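Local coordinates for protein putative sortase (Streptococcus pneumoniae, PDB 2W1K) that probably acts as a class C sortase transpeptidase that covalently links pilin subunits during assembly of the pneumococcal pilus fibre, at residues A133-N138 with A203-V208. Residues are numbered along the deposited sequence; the frame is centred on the assembly and turned at random.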
ATOM      1  N   ALA A 133     -11.973  -7.721   2.608  1.00 33.05           N
ATOM      2  CA  ALA A 133     -11.863  -6.254   2.642  1.00 31.59           C
ATOM      3  C   ALA A 133     -10.423  -5.832   2.996  1.00 32.57           C
ATOM      4  O   ALA A 133      -9.708  -6.580   3.682  1.00 33.34           O
ATOM      5  CB  ALA A 133     -12.879  -5.713   3.669  1.00 28.36           C
ATOM      6  N   LEU A 134     -10.005  -4.661   2.519  1.00 32.00           N
ATOM      7  CA  LEU A 134      -8.749  -4.012   2.884  1.00 30.43           C
ATOM      8  C   LEU A 134      -9.223  -2.579   3.085  1.00 30.67           C
ATOM      9  O   LEU A 134     -10.006  -2.035   2.263  1.00 26.97           O
ATOM     10  CB  LEU A 134      -7.796  -4.118   1.684  1.00 29.04           C
ATOM     11  CG  LEU A 134      -6.435  -3.411   1.761  1.00 30.94           C
ATOM     12  CD1 LEU A 134      -5.294  -4.060   0.927  1.00 33.63           C
ATOM     13  CD2 LEU A 134      -6.529  -1.931   1.400  1.00 33.49           C
ATOM     14  N   TYR A 135      -8.775  -1.979   4.180  1.00 30.27           N
ATOM     15  CA  TYR A 135      -9.061  -0.581   4.440  1.00 30.18           C
ATOM     16  C   TYR A 135      -7.736   0.220   4.454  1.00 31.62           C
ATOM     17  O   TYR A 135      -6.724  -0.234   5.064  1.00 28.84           O
ATOM     18  CB  TYR A 135      -9.732  -0.437   5.778  1.00 29.32           C
ATOM     19  CG  TYR A 135     -11.074  -1.160   5.827  1.00 29.96           C
ATOM     20  CD1 TYR A 135     -12.182  -0.600   5.248  1.00 28.46           C
ATOM     21  CD2 TYR A 135     -11.218  -2.433   6.456  1.00 31.43           C
ATOM     22  CE1 TYR A 135     -13.382  -1.203   5.299  1.00 29.55           C
ATOM     23  CE2 TYR A 135     -12.441  -3.108   6.481  1.00 29.43           C
ATOM     24  CZ  TYR A 135     -13.534  -2.454   5.932  1.00 32.09           C
ATOM     25  OH  TYR A 135     -14.794  -2.991   5.935  1.00 34.90           O
ATOM     26  N   TYR A 136      -7.763   1.415   3.816  1.00 27.81           N
ATOM     27  CA  TYR A 136      -6.567   2.159   3.686  1.00 26.92           C
ATOM     28  C   TYR A 136      -6.826   3.539   4.293  1.00 27.05           C
ATOM     29  O   TYR A 136      -7.701   4.254   3.850  1.00 29.34           O
ATOM     30  CB  TYR A 136      -6.141   2.251   2.154  1.00 24.86           C
ATOM     31  CG  TYR A 136      -4.910   3.074   2.012  1.00 24.81           C
ATOM     32  CD1 TYR A 136      -3.650   2.514   2.214  1.00 25.85           C
ATOM     33  CD2 TYR A 136      -4.979   4.452   1.728  1.00 28.96           C
ATOM     34  CE1 TYR A 136      -2.468   3.282   2.151  1.00 27.00           C
ATOM     35  CE2 TYR A 136      -3.813   5.249   1.705  1.00 22.65           C
ATOM     36  CZ  TYR A 136      -2.573   4.651   1.882  1.00 27.07           C
ATOM     37  OH  TYR A 136      -1.438   5.412   1.939  1.00 24.85           O
ATOM     38  N   ASP A 137      -6.016   3.994   5.228  1.00 27.36           N
ATOM     39  CA  ASP A 137      -6.304   5.273   5.854  1.00 26.69           C
ATOM     40  C   ASP A 137      -5.277   6.352   5.463  1.00 27.31           C
ATOM     41  O   ASP A 137      -4.062   6.156   5.728  1.00 25.72           O
ATOM     42  CB  ASP A 137      -6.362   5.021   7.362  1.00 23.45           C
ATOM     43  CG  ASP A 137      -6.796   6.225   8.145  1.00 31.30           C
ATOM     44  OD1 ASP A 137      -6.908   7.354   7.587  1.00 31.91           O
ATOM     45  OD2 ASP A 137      -7.025   6.023   9.382  1.00 34.46           O
ATOM     46  N   ASN A 138      -5.715   7.442   4.801  1.00 27.55           N
ATOM     47  CA  ASN A 138      -4.768   8.479   4.324  1.00 28.14           C
ATOM     48  C   ASN A 138      -4.740   9.605   5.306  1.00 29.72           C
ATOM     49  O   ASN A 138      -4.166  10.688   5.038  1.00 30.73           O
ATOM     50  CB  ASN A 138      -5.104   9.071   2.931  1.00 27.92           C
ATOM     51  CG  ASN A 138      -6.521   9.673   2.812  1.00 27.15           C
ATOM     52  OD1 ASN A 138      -7.124  10.156   3.734  1.00 29.87           O
ATOM     53  ND2 ASN A 138      -7.022   9.627   1.641  1.00 27.34           N
ATOM     54  N   ALA A 203     -17.278   5.961  11.608  1.00 30.93           N
ATOM     55  CA  ALA A 203     -16.825   5.470  12.876  1.00 31.80           C
ATOM     56  C   ALA A 203     -16.861   3.923  12.956  1.00 32.14           C
ATOM     57  O   ALA A 203     -15.908   3.341  13.480  1.00 33.15           O
ATOM     58  CB  ALA A 203     -17.666   6.063  14.043  1.00 29.64           C
ATOM     59  N   ALA A 204     -17.951   3.296  12.478  1.00 29.98           N
ATOM     60  CA  ALA A 204     -17.970   1.831  12.368  1.00 31.65           C
ATOM     61  C   ALA A 204     -16.871   1.254  11.412  1.00 31.69           C
ATOM     62  O   ALA A 204     -16.402   0.148  11.650  1.00 33.31           O
ATOM     63  CB  ALA A 204     -19.332   1.355  11.940  1.00 28.42           C
ATOM     64  N   VAL A 205     -16.472   1.978  10.354  1.00 31.14           N
ATOM     65  CA  VAL A 205     -15.401   1.481   9.467  1.00 31.13           C
ATOM     66  C   VAL A 205     -14.116   1.566  10.280  1.00 31.73           C
ATOM     67  O   VAL A 205     -13.329   0.620  10.310  1.00 30.37           O
ATOM     68  CB  VAL A 205     -15.281   2.360   8.139  1.00 32.06           C
ATOM     69  CG1 VAL A 205     -14.101   1.920   7.248  1.00 31.04           C
ATOM     70  CG2 VAL A 205     -16.624   2.359   7.362  1.00 32.69           C
ATOM     71  N   ALA A 206     -13.933   2.695  11.016  1.00 31.55           N
ATOM     72  CA  ALA A 206     -12.656   2.906  11.736  1.00 31.26           C
ATOM     73  C   ALA A 206     -12.573   1.819  12.808  1.00 33.56           C
ATOM     74  O   ALA A 206     -11.482   1.330  13.135  1.00 33.66           O
ATOM     75  CB  ALA A 206     -12.585   4.301  12.411  1.00 28.79           C
ATOM     76  N   ARG A 207     -13.719   1.493  13.391  1.00 33.52           N
ATOM     77  CA  ARG A 207     -13.685   0.615  14.548  1.00 36.01           C
ATOM     78  C   ARG A 207     -13.248  -0.816  14.129  1.00 36.01           C
ATOM     79  O   ARG A 207     -12.422  -1.513  14.755  1.00 36.53           O
ATOM     80  CB  ARG A 207     -15.088   0.666  15.193  1.00 35.12           C
ATOM     81  CG  ARG A 207     -15.309  -0.382  16.243  1.00 39.44           C
ATOM     82  CD  ARG A 207     -16.627  -0.103  16.915  1.00 41.91           C
ATOM     83  NE  ARG A 207     -16.823   1.303  17.256  1.00 37.53           N
ATOM     84  CZ  ARG A 207     -17.790   2.102  16.769  1.00 40.63           C
ATOM     85  NH1 ARG A 207     -18.664   1.687  15.840  1.00 33.44           N
ATOM     86  NH2 ARG A 207     -17.878   3.353  17.214  1.00 38.28           N
ATOM     87  N   VAL A 208     -13.849  -1.257  13.051  1.00 36.60           N
ATOM     88  CA  VAL A 208     -13.583  -2.548  12.457  1.00 36.31           C
ATOM     89  C   VAL A 208     -12.174  -2.762  11.855  1.00 37.41           C
ATOM     90  O   VAL A 208     -11.598  -3.891  11.924  1.00 36.64           O
ATOM     91  CB  VAL A 208     -14.590  -2.682  11.322  1.00 36.58           C
ATOM     92  CG1 VAL A 208     -14.206  -3.781  10.446  1.00 40.10           C
ATOM     93  CG2 VAL A 208     -16.014  -2.930  11.938  1.00 37.78           C
TER
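On the outer surface of the sortase β-barrel, the ring of Y135 on strand 133-137 packs against V205 and V208, one turn apart on the C-terminal helix 202-209. The strand lies between strands 141-153 and 65-69: L134 and Y136 share backbone hydrogen bonds with Y145 and V143, whereas Y135 and D137 pair with S68 and Y66. Side chains alternate between the two faces of the strand: L134 and Y136 meet M170 of strand 168-176, while Y135 points toward the helix.

The contact is small, burying 133 Å², and purely apolar. V205 makes the closer approach, its CG1 lying 3.7 Å from Y135 CD1 and 3.8 Å from Y135 CE1, so that this methyl meets the CD1-CE1 side of the ring obliquely, from above the plane and beyond its perimeter. That methyl reaches the tyrosine because CG1 is anti to the backbone N of V205 (chi1 176°). I142 of strand 141-153 touches both Y135 and V205, and P70 packs on the tyrosine.

Two residues along the strand, buried D137 forms a salt bridge through OD2 with K197 and a hydrogen bond with H9 of helix 5-15, and its side chain touches F210 beyond the C-terminal helix. The looser end of the packing is at V208, whose CG1 lies on the same side of the ring plane as V205 CG1 but across the ring, 4.4 Å from Y135 CE2.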